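Local coordinates for protein methylxanthine N1-demethylase NdmA (Pseudomonas putida, PDB 6ICN) that catalyses the N1-demethylation of caffeine to theobromine and formaldehyde as a Rieske non-heme iron oxygenase, at residues Glu27-Arg32 against Glu344-Gly349; Trp174-Ala179 against Trp315-Pro320; Ala321-Val326 against Gln334-Leu339; Arg340-Ala345 against Gln351-Ala356. One frame throughout, in Å; residues are numbered along the deposited sequence.

Contact 1. Residues Glu27-Arg32 against Glu344-Gly349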
# COMPACT_ATOMS: atom_id res chain seq x y z
N GLU A 27 14.41 -30.97 21.61
CA GLU A 27 13.05 -31.48 21.77
C GLU A 27 12.49 -32.07 20.48
O GLU A 27 11.67 -32.99 20.54
CB GLU A 27 12.13 -30.35 22.23
CG GLU A 27 12.41 -29.83 23.64
CD GLU A 27 11.98 -30.82 24.72
OE1 GLU A 27 10.76 -31.08 24.83
OE2 GLU A 27 12.87 -31.34 25.44
N ARG A 28 12.94 -31.57 19.33
CA ARG A 28 12.25 -31.80 18.06
C ARG A 28 12.92 -32.84 17.20
O ARG A 28 12.39 -33.18 16.14
CB ARG A 28 12.15 -30.48 17.28
CG ARG A 28 11.49 -29.36 18.07
CD ARG A 28 10.61 -28.47 17.15
NE ARG A 28 9.20 -28.83 17.27
CZ ARG A 28 8.27 -28.50 16.38
NH1 ARG A 28 6.98 -28.86 16.56
NH2 ARG A 28 8.60 -27.84 15.28
N GLU A 29 14.09 -33.32 17.61
CA GLU A 29 14.85 -34.22 16.76
C GLU A 29 14.03 -35.45 16.37
O GLU A 29 14.08 -35.91 15.23
CB GLU A 29 16.15 -34.62 17.47
CG GLU A 29 16.95 -35.70 16.79
CD GLU A 29 17.77 -35.18 15.62
OE1 GLU A 29 17.86 -33.94 15.44
OE2 GLU A 29 18.35 -36.03 14.90
N TYR A 30 13.23 -35.97 17.31
CA TYR A 30 12.50 -37.20 17.05
C TYR A 30 11.51 -37.03 15.89
O TYR A 30 11.23 -38.00 15.19
CB TYR A 30 11.79 -37.69 18.33
CG TYR A 30 10.44 -37.05 18.63
CD1 TYR A 30 10.35 -35.77 19.17
CD2 TYR A 30 9.27 -37.75 18.41
CE1 TYR A 30 9.12 -35.20 19.45
CE2 TYR A 30 8.03 -37.20 18.69
CZ TYR A 30 7.97 -35.91 19.20
OH TYR A 30 6.74 -35.36 19.48
N LEU A 31 11.01 -35.81 15.66
CA LEU A 31 10.07 -35.60 14.57
C LEU A 31 10.70 -35.82 13.19
O LEU A 31 9.96 -36.07 12.23
CB LEU A 31 9.47 -34.19 14.65
CG LEU A 31 8.61 -33.96 15.90
CD1 LEU A 31 8.17 -32.48 15.98
CD2 LEU A 31 7.40 -34.86 15.86
N ARG A 32 12.03 -35.74 13.07
CA ARG A 32 12.69 -35.95 11.79
C ARG A 32 12.50 -37.37 11.27
O ARG A 32 12.66 -37.61 10.08
CB ARG A 32 14.19 -35.63 11.89
CG ARG A 32 14.50 -34.18 12.28
CD ARG A 32 15.99 -33.95 12.53
NE ARG A 32 16.82 -34.31 11.38
CZ ARG A 32 17.18 -33.45 10.43
NH1 ARG A 32 16.79 -32.18 10.51
NH2 ARG A 32 17.93 -33.86 9.40
N GLU A 344 11.03 -39.76 24.42
CA GLU A 344 11.92 -40.50 25.31
C GLU A 344 12.49 -41.74 24.62
O GLU A 344 13.69 -42.01 24.73
CB GLU A 344 11.17 -40.89 26.59
CG GLU A 344 10.82 -39.71 27.48
CD GLU A 344 12.05 -38.91 27.90
OE1 GLU A 344 11.93 -37.68 28.07
OE2 GLU A 344 13.14 -39.53 28.04
N ALA A 345 11.64 -42.48 23.90
CA ALA A 345 12.09 -43.69 23.22
C ALA A 345 13.11 -43.37 22.13
O ALA A 345 14.06 -44.14 21.92
CB ALA A 345 10.90 -44.44 22.65
N HIS A 346 12.93 -42.26 21.41
CA HIS A 346 13.93 -41.88 20.42
C HIS A 346 15.32 -41.76 21.04
O HIS A 346 16.32 -42.15 20.42
CB HIS A 346 13.51 -40.57 19.74
CG HIS A 346 14.62 -39.89 19.00
ND1 HIS A 346 15.44 -38.95 19.59
CD2 HIS A 346 15.06 -40.03 17.73
CE1 HIS A 346 16.33 -38.53 18.70
NE2 HIS A 346 16.13 -39.18 17.57
N LYS A 347 15.41 -41.24 22.27
CA LYS A 347 16.71 -41.13 22.92
C LYS A 347 17.33 -42.50 23.17
O LYS A 347 18.56 -42.62 23.20
CB LYS A 347 16.60 -40.39 24.25
CG LYS A 347 16.22 -38.93 24.17
CD LYS A 347 16.02 -38.40 25.59
CE LYS A 347 15.36 -37.02 25.61
NZ LYS A 347 15.06 -36.57 27.01
N GLU A 348 16.50 -43.52 23.36
CA GLU A 348 16.98 -44.87 23.63
C GLU A 348 17.32 -45.67 22.37
O GLU A 348 17.89 -46.75 22.49
CB GLU A 348 15.94 -45.65 24.45
CG GLU A 348 15.70 -45.10 25.85
CD GLU A 348 17.00 -44.91 26.62
OE1 GLU A 348 17.21 -43.80 27.18
OE2 GLU A 348 17.82 -45.86 26.64
N GLY A 349 16.97 -45.18 21.19
CA GLY A 349 17.42 -45.79 19.95
C GLY A 349 16.29 -46.44 19.16
O GLY A 349 15.12 -46.45 19.56
O HOH W 1 17.82 -39.14 15.49

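Contact 2. Residues Trp174-Ala179 against Trp315-Pro320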
# COMPACT_ATOMS: atom_id res chain seq x y z
N TRP A 174 -1.69 -21.54 6.02
CA TRP A 174 -0.57 -21.32 6.93
C TRP A 174 -1.06 -20.73 8.24
O TRP A 174 -1.82 -19.76 8.22
CB TRP A 174 0.44 -20.38 6.30
CG TRP A 174 1.16 -20.97 5.15
CD1 TRP A 174 0.66 -21.19 3.88
CD2 TRP A 174 2.51 -21.39 5.13
NE1 TRP A 174 1.64 -21.74 3.09
CE2 TRP A 174 2.78 -21.87 3.83
CE3 TRP A 174 3.51 -21.42 6.09
CZ2 TRP A 174 4.03 -22.36 3.48
CZ3 TRP A 174 4.76 -21.91 5.74
CH2 TRP A 174 5.00 -22.37 4.44
N TRP A 175 -0.62 -21.29 9.36
CA TRP A 175 -0.95 -20.76 10.68
C TRP A 175 0.32 -20.48 11.48
O TRP A 175 1.30 -21.23 11.40
CB TRP A 175 -1.81 -21.73 11.49
CG TRP A 175 -3.27 -21.78 11.13
CD1 TRP A 175 -3.91 -21.09 10.14
CD2 TRP A 175 -4.27 -22.55 11.80
NE1 TRP A 175 -5.26 -21.39 10.15
CE2 TRP A 175 -5.50 -22.28 11.16
CE3 TRP A 175 -4.25 -23.43 12.89
CZ2 TRP A 175 -6.69 -22.88 11.57
CZ3 TRP A 175 -5.45 -24.03 13.29
CH2 TRP A 175 -6.64 -23.74 12.63
N ASP A 176 0.27 -19.42 12.27
CA ASP A 176 1.31 -19.12 13.24
C ASP A 176 1.03 -19.92 14.52
O ASP A 176 0.73 -19.38 15.58
CB ASP A 176 1.36 -17.62 13.52
CG ASP A 176 2.53 -17.22 14.39
OD1 ASP A 176 3.68 -17.56 14.06
OD2 ASP A 176 2.30 -16.53 15.40
N ALA A 177 1.08 -21.24 14.38
CA ALA A 177 0.87 -22.16 15.50
C ALA A 177 1.59 -23.46 15.18
O ALA A 177 1.85 -23.77 14.01
CB ALA A 177 -0.62 -22.42 15.75
N THR A 178 1.93 -24.20 16.23
CA THR A 178 2.67 -25.44 16.06
C THR A 178 1.77 -26.59 15.60
O THR A 178 0.54 -26.57 15.74
CB THR A 178 3.36 -25.84 17.36
OG1 THR A 178 2.35 -26.12 18.35
CG2 THR A 178 4.29 -24.73 17.82
N ALA A 179 2.42 -27.64 15.07
CA ALA A 179 1.67 -28.80 14.60
C ALA A 179 0.97 -29.51 15.75
O ALA A 179 -0.15 -30.00 15.59
CB ALA A 179 2.59 -29.75 13.85
N TRP A 315 -0.08 -19.06 23.85
CA TRP A 315 1.31 -18.75 24.12
C TRP A 315 1.71 -19.31 25.48
O TRP A 315 0.90 -19.30 26.39
CB TRP A 315 1.54 -17.24 24.05
CG TRP A 315 0.89 -16.42 25.14
CD1 TRP A 315 -0.43 -16.06 25.24
CD2 TRP A 315 1.55 -15.83 26.27
NE1 TRP A 315 -0.63 -15.29 26.37
CE2 TRP A 315 0.57 -15.14 27.02
CE3 TRP A 315 2.87 -15.85 26.74
CZ2 TRP A 315 0.88 -14.45 28.21
CZ3 TRP A 315 3.17 -15.16 27.92
CH2 TRP A 315 2.18 -14.48 28.63
N PRO A 316 2.95 -19.79 25.60
CA PRO A 316 3.95 -19.96 24.53
C PRO A 316 3.50 -20.96 23.47
O PRO A 316 2.51 -21.64 23.66
CB PRO A 316 5.19 -20.47 25.27
CG PRO A 316 4.72 -20.96 26.55
CD PRO A 316 3.48 -20.18 26.92
N LYS A 317 4.22 -20.99 22.35
CA LYS A 317 3.78 -21.77 21.20
C LYS A 317 3.71 -23.25 21.53
O LYS A 317 2.78 -23.95 21.09
CB LYS A 317 4.71 -21.51 20.02
CG LYS A 317 4.60 -20.12 19.43
CD LYS A 317 3.19 -19.84 18.94
CE LYS A 317 3.13 -18.59 18.05
NZ LYS A 317 1.70 -18.18 17.85
N ASP A 318 4.68 -23.75 22.29
CA ASP A 318 4.69 -25.12 22.79
C ASP A 318 4.02 -25.17 24.16
O ASP A 318 4.35 -24.36 25.03
CB ASP A 318 6.12 -25.65 22.91
CG ASP A 318 6.86 -25.66 21.58
OD1 ASP A 318 6.30 -26.13 20.57
OD2 ASP A 318 8.02 -25.20 21.54
N ALA A 319 3.13 -26.14 24.35
CA ALA A 319 2.36 -26.23 25.59
C ALA A 319 3.28 -26.51 26.78
O ALA A 319 3.99 -27.52 26.78
CB ALA A 319 1.29 -27.32 25.47
N PRO A 320 3.31 -25.64 27.78
CA PRO A 320 4.13 -25.88 28.97
C PRO A 320 3.42 -26.79 29.97
O PRO A 320 2.23 -27.08 29.87
CB PRO A 320 4.36 -24.49 29.57
CG PRO A 320 3.68 -23.51 28.63
CD PRO A 320 2.71 -24.29 27.80
O HOH W 2 1.39 -22.89 18.76
O HOH W 3 4.05 -27.49 20.15

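Contact 3. Residues Ala321-Val326 against Gln334-Leu339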
# COMPACT_ATOMS: atom_id res chain seq x y z
N ALA A 321 4.19 -27.19 30.98
CA ALA A 321 3.69 -28.08 32.02
C ALA A 321 2.62 -27.42 32.89
O ALA A 321 1.89 -28.13 33.60
CB ALA A 321 4.85 -28.55 32.90
N ASP A 322 2.48 -26.09 32.85
CA ASP A 322 1.53 -25.46 33.75
C ASP A 322 0.10 -25.44 33.21
O ASP A 322 -0.79 -24.97 33.93
CB ASP A 322 1.99 -24.03 34.11
CG ASP A 322 2.10 -23.09 32.90
OD1 ASP A 322 1.87 -23.54 31.76
OD2 ASP A 322 2.45 -21.91 33.11
N GLU A 323 -0.16 -25.95 32.01
CA GLU A 323 -1.55 -25.96 31.54
C GLU A 323 -2.39 -26.90 32.39
O GLU A 323 -1.93 -27.95 32.86
CB GLU A 323 -1.62 -26.34 30.06
CG GLU A 323 -1.03 -25.24 29.17
CD GLU A 323 -1.24 -25.45 27.67
OE1 GLU A 323 -1.07 -24.46 26.91
OE2 GLU A 323 -1.56 -26.58 27.25
N VAL A 324 -3.64 -26.51 32.58
CA VAL A 324 -4.56 -27.18 33.50
C VAL A 324 -5.58 -27.96 32.69
O VAL A 324 -6.47 -27.38 32.06
CB VAL A 324 -5.24 -26.16 34.43
CG1 VAL A 324 -6.19 -26.86 35.42
CG2 VAL A 324 -4.19 -25.33 35.14
N SER A 325 -5.50 -29.29 32.74
CA SER A 325 -6.46 -30.12 32.02
C SER A 325 -7.67 -30.47 32.89
O SER A 325 -7.61 -30.48 34.13
CB SER A 325 -5.81 -31.42 31.54
OG SER A 325 -4.73 -31.18 30.65
N VAL A 326 -8.77 -30.78 32.22
CA VAL A 326 -9.97 -31.33 32.84
C VAL A 326 -10.29 -32.67 32.18
O VAL A 326 -9.66 -33.06 31.20
CB VAL A 326 -11.15 -30.35 32.77
CG1 VAL A 326 -10.81 -29.14 33.63
CG2 VAL A 326 -11.42 -29.91 31.30
N GLN A 334 -3.99 -37.77 26.26
CA GLN A 334 -3.41 -39.01 25.76
C GLN A 334 -2.45 -38.74 24.61
O GLN A 334 -1.41 -39.40 24.49
CB GLN A 334 -4.53 -39.96 25.34
CG GLN A 334 -5.40 -40.44 26.53
CD GLN A 334 -4.57 -41.04 27.66
OE1 GLN A 334 -3.69 -41.87 27.43
NE2 GLN A 334 -4.84 -40.61 28.90
N TYR A 335 -2.78 -37.77 23.76
CA TYR A 335 -1.87 -37.34 22.69
C TYR A 335 -0.54 -36.87 23.27
O TYR A 335 0.53 -37.31 22.82
CB TYR A 335 -2.53 -36.22 21.89
CG TYR A 335 -1.72 -35.66 20.74
CD1 TYR A 335 -1.45 -36.43 19.61
CD2 TYR A 335 -1.28 -34.34 20.76
CE1 TYR A 335 -0.73 -35.90 18.54
CE2 TYR A 335 -0.57 -33.80 19.69
CZ TYR A 335 -0.30 -34.58 18.59
OH TYR A 335 0.41 -34.05 17.54
N ARG A 336 -0.57 -35.95 24.24
CA ARG A 336 0.65 -35.44 24.83
C ARG A 336 1.47 -36.56 25.48
O ARG A 336 2.70 -36.57 25.39
CB ARG A 336 0.32 -34.36 25.85
CG ARG A 336 -0.28 -33.10 25.20
CD ARG A 336 -0.73 -32.07 26.24
NE ARG A 336 -1.22 -30.87 25.56
CZ ARG A 336 -1.39 -29.67 26.12
NH1 ARG A 336 -1.12 -29.47 27.41
NH2 ARG A 336 -1.85 -28.67 25.38
N LYS A 337 0.78 -37.51 26.11
CA LYS A 337 1.45 -38.65 26.75
C LYS A 337 2.20 -39.49 25.73
O LYS A 337 3.37 -39.85 25.93
CB LYS A 337 0.42 -39.50 27.49
CG LYS A 337 1.01 -40.73 28.17
CD LYS A 337 -0.07 -41.45 28.96
CE LYS A 337 0.45 -42.78 29.50
NZ LYS A 337 -0.59 -43.45 30.32
N TRP A 338 1.54 -39.81 24.60
CA TRP A 338 2.21 -40.62 23.58
C TRP A 338 3.38 -39.87 22.96
O TRP A 338 4.46 -40.44 22.77
CB TRP A 338 1.21 -41.05 22.51
CG TRP A 338 1.68 -42.24 21.67
CD1 TRP A 338 2.89 -42.87 21.74
CD2 TRP A 338 0.93 -42.91 20.67
NE1 TRP A 338 2.93 -43.92 20.83
CE2 TRP A 338 1.74 -43.96 20.17
CE3 TRP A 338 -0.36 -42.74 20.16
CZ2 TRP A 338 1.30 -44.81 19.15
CZ3 TRP A 338 -0.81 -43.58 19.17
CH2 TRP A 338 0.03 -44.62 18.67
N LEU A 339 3.20 -38.57 22.65
CA LEU A 339 4.33 -37.82 22.11
C LEU A 339 5.52 -37.83 23.06
O LEU A 339 6.67 -37.96 22.63
CB LEU A 339 3.92 -36.37 21.82
CG LEU A 339 2.98 -36.12 20.65
CD1 LEU A 339 2.81 -34.61 20.46
CD2 LEU A 339 3.50 -36.75 19.37

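Contact 4. Residues Arg340-Ala345 against Gln351-Ala356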
# COMPACT_ATOMS: atom_id res chain seq x y z
N ARG A 340 5.27 -37.67 24.37
CA ARG A 340 6.34 -37.74 25.36
C ARG A 340 7.06 -39.09 25.31
O ARG A 340 8.29 -39.14 25.36
CB ARG A 340 5.78 -37.48 26.78
CG ARG A 340 6.86 -37.31 27.88
CD ARG A 340 6.30 -37.12 29.31
NE ARG A 340 4.94 -36.57 29.31
CZ ARG A 340 3.86 -37.12 29.88
NH1 ARG A 340 3.93 -38.31 30.48
NH2 ARG A 340 2.69 -36.46 29.80
N GLU A 341 6.29 -40.17 25.19
CA GLU A 341 6.88 -41.51 25.12
C GLU A 341 7.73 -41.67 23.86
O GLU A 341 8.78 -42.31 23.89
CB GLU A 341 5.79 -42.58 25.14
CG GLU A 341 5.05 -42.70 26.46
CD GLU A 341 3.90 -43.68 26.37
OE1 GLU A 341 3.88 -44.49 25.41
OE2 GLU A 341 3.01 -43.66 27.24
N LEU A 342 7.27 -41.09 22.75
CA LEU A 342 8.05 -41.20 21.52
C LEU A 342 9.35 -40.43 21.63
O LEU A 342 10.41 -40.90 21.17
CB LEU A 342 7.20 -40.71 20.33
CG LEU A 342 6.03 -41.62 19.94
CD1 LEU A 342 4.98 -40.92 19.06
CD2 LEU A 342 6.55 -42.89 19.23
N LYS A 343 9.30 -39.24 22.23
CA LYS A 343 10.51 -38.46 22.42
C LYS A 343 11.51 -39.18 23.32
O LYS A 343 12.71 -39.22 23.03
CB LYS A 343 10.14 -37.10 23.01
CG LYS A 343 11.31 -36.21 23.28
CD LYS A 343 10.85 -34.91 23.92
CE LYS A 343 12.04 -34.06 24.32
NZ LYS A 343 12.15 -33.94 25.81
N GLU A 344 11.03 -39.76 24.42
CA GLU A 344 11.92 -40.50 25.31
C GLU A 344 12.49 -41.74 24.62
O GLU A 344 13.69 -42.01 24.73
CB GLU A 344 11.17 -40.89 26.59
CG GLU A 344 10.82 -39.71 27.48
CD GLU A 344 12.05 -38.91 27.90
OE1 GLU A 344 11.93 -37.68 28.07
OE2 GLU A 344 13.14 -39.53 28.04
N ALA A 345 11.64 -42.48 23.90
CA ALA A 345 12.09 -43.69 23.22
C ALA A 345 13.11 -43.37 22.13
O ALA A 345 14.06 -44.14 21.92
CB ALA A 345 10.90 -44.44 22.65
N GLN A 351 15.21 -49.46 18.25
CA GLN A 351 14.32 -50.51 18.72
C GLN A 351 13.32 -49.97 19.75
O GLN A 351 12.13 -50.32 19.70
CB GLN A 351 15.15 -51.66 19.31
CG GLN A 351 16.03 -51.29 20.52
CD GLN A 351 16.96 -50.08 20.28
OE1 GLN A 351 17.80 -50.08 19.36
NE2 GLN A 351 16.78 -49.03 21.11
N ALA A 352 13.76 -49.12 20.67
CA ALA A 352 12.84 -48.53 21.64
C ALA A 352 11.79 -47.67 20.95
O ALA A 352 10.59 -47.75 21.27
CB ALA A 352 13.60 -47.69 22.66
N PHE A 353 12.22 -46.86 19.98
CA PHE A 353 11.29 -46.01 19.24
C PHE A 353 10.26 -46.85 18.48
O PHE A 353 9.06 -46.56 18.52
CB PHE A 353 12.07 -45.10 18.29
CG PHE A 353 11.23 -44.07 17.59
CD1 PHE A 353 10.94 -42.87 18.21
CD2 PHE A 353 10.74 -44.30 16.31
CE1 PHE A 353 10.17 -41.90 17.57
CE2 PHE A 353 9.98 -43.34 15.66
CZ PHE A 353 9.70 -42.15 16.30
N ARG A 354 10.71 -47.91 17.80
CA ARG A 354 9.78 -48.75 17.06
C ARG A 354 8.71 -49.34 17.97
O ARG A 354 7.53 -49.41 17.60
CB ARG A 354 10.55 -49.87 16.35
CG ARG A 354 9.66 -50.86 15.64
CD ARG A 354 10.49 -52.01 15.09
NE ARG A 354 10.98 -51.69 13.76
CZ ARG A 354 10.28 -51.92 12.65
NH1 ARG A 354 9.07 -52.48 12.73
NH2 ARG A 354 10.78 -51.59 11.46
N SER A 355 9.10 -49.76 19.18
CA SER A 355 8.13 -50.32 20.12
C SER A 355 7.15 -49.26 20.61
O SER A 355 5.93 -49.50 20.65
CB SER A 355 8.86 -50.96 21.30
OG SER A 355 9.63 -52.07 20.85
N ALA A 356 7.65 -48.10 21.00
CA ALA A 356 6.78 -47.02 21.45
C ALA A 356 5.76 -46.64 20.38
O ALA A 356 4.58 -46.40 20.69
CB ALA A 356 7.63 -45.81 21.84

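Contact 1. Residues Glu27-Arg32 against Glu344-Gly349
H346, near the C-terminal end of helix 330-348, lays its imidazole against E29 and Y30 of the N-terminal segment that leads into strand 35-40, the first strand of the Rieske domain; a CH-pi contact and a bridging water are the core of the arrangement. The CA of Y30 sits over one face of the imidazole, 4.0 Å from the ring centroid and 14° off the ring normal, so the CA stands nearly straight above the ring face. The CB of Y30 meets the CB of H346 at 3.6 Å and reaches over the same ring. From there the phenol runs away from H346: with CG set between the backbone N and the carbonyl carbon (chi1 83°), the Y30 ring turns back along helix 330-348, where it packs on L339, L342 and K343. E29 comes to the far end of the imidazole, its CG 3.5 Å from CE1 of H346, and its bend at chi2 swings the carboxylate round beyond the ring, the two planes 49° apart. H346 is held from other directions as well, since its ring meets that of H33 and the residue also packs on F353 of helix 350-358. No direct hydrogen bond joins the two segments. The polar link is one water, lying at the imidazole edge in the ring plane, 2.7 Å from NE2 of H346, and donating to OE2 of E29 over 3.2 Å.

Contact 2. Residues Trp174-Ala179 against Trp315-Pro320
An N-capped helix start, where strand 166-175 of the catalytic domain gives way to helix 179-186, is met here by the loop that follows helix 293-313. K317 of that loop has the largest share of the contact. Its chain bends at chi2 (-59°) and then runs extended, bringing NZ to D176, the centre of an inverse gamma turn. There the ammonium is gripped twice by one residue: NZ donates to the backbone O of D176 at 2.7 Å and to OD2 of D176 at 3.0 Å, the latter also a salt bridge. The carboxylate oxygen is approached from above its plane, 67° out of it, whereas the other oxygen, OD1, is bound by H276. Further along, T178 faces the backbone of the loop. Its methyl CG2 rests 3.9 Å from CB of K317 and also touches OD1 of D318. Two waters complete the seam: one accepts from the backbone N of T178 and donates to O of K317, and the other accepts from OG1 of T178 and donates to OD1 of D318 at 2.7 Å. R181, in the first turn of the helix, binds the carbonyls of P316 and K317, while W315 bonds to D78 and R79 of a neighbouring subunit. The threonine hydroxyl itself bonds to the backbone N of R181, the side-chain N-cap arrangement typical of a helix start.

Contact 3. Residues Ala321-Val326 against Gln334-Leu339
E323 and R336 form an end-on salt bridge between the loop that precedes helix 330-348 and the second turn of that helix, in the catalytic domain of this Rieske oxygenase and at its border with a neighbouring subunit. Of the charged interactions, this pair is the one that joins the two segments. Both terminal nitrogens of R336 converge on a single carboxylate oxygen: NH2 donates to OE2 of E323 at 2.8 Å and NH1 to the same OE2 at 2.9 Å. The chains cross at about a right angle, each reaching out extended, and R336 is straight from CG to NE, which carries its guanidinium clear of the helix to the loop. Carboxylate and guanidinium planes are nearly coplanar, 29° apart.

Further polar partners hold both groups. OE1 of E323 takes a salt bridge from R181 and a hydrogen bond from S84 of the neighbouring subunit, while NE of R336 pairs with E184 of helix 179-186. Each charged group is therefore held by more than one partner, which should limit its rotation. Other polar bonds of the loop also cross the subunit border, with D322 bound to R79 and S325 to R83, both of the neighbouring subunit.

Carbon contact adds little: CB of E323 lies 4.1 Å from NH1 of R336. OE2 itself lies only 7° out of the guanidinium plane, at the edge between NH1 and NH2.

Contact 4. Residues Arg340-Ala345 against Gln351-Ala356
Helices 340-345 and 351-356 run antiparallel, their axes 164° apart and 8.5 Å from each other at closest approach, as the two arms of a helical hairpin. Such close spacing rests on the small residues A345, A352 and A356 at the interface. The CA atoms of A345 and F353 are 4.7 Å apart, those of L342 and A356 6.0 Å. The methyl of A345 lies at the middle of the interface. Its CB meets CB of A356 at 3.6 Å and, equally close, the carbonyl O of A352, while CB of A352 packs in return against the backbone O of A345. L342 flanks this alanine cluster, its CD2 touching CB of A356 and, at 4.1 Å, CE1 of F353. With CG anti to the backbone N (chi1 -173°), the F353 ring is directed along the side of helix 340-345, and its edge meets O of L342, which lies 3.6 Å from CD1 near the ring plane. No hydrogen bond joins the segments; methyl groups and the ring edge pack on one another and on backbone carbonyls. Around the pair, F149 meets the F353 ring, and E341 forms a salt bridge with R215, between strand 214-216 of the large sheet and helix 330-348.

Overall arrangement
Contacts 1, 3 and 4 all draw on helix 330-348, at successive places along it, and contact 2 uses the loop that leads into it. Contacts 1 and 4 share E344 and A345, with centres about 7 Å apart, and E27 of contact 1 is joined to K343 of contact 4 by a salt bridge. Contacts 3 and 4, centres about 17 Å apart, are linked by a probable hydrogen bond from W338 NE1 to A356 O. In contacts 2 and 3, A319 packs on R336, and both reach the neighbouring subunit. All four lie away from the cobalt, caffeine and iron-sulfur sites of their own chain, though R83 of the neighbouring subunit, which meets S325, lines that subunit's cluster pocket.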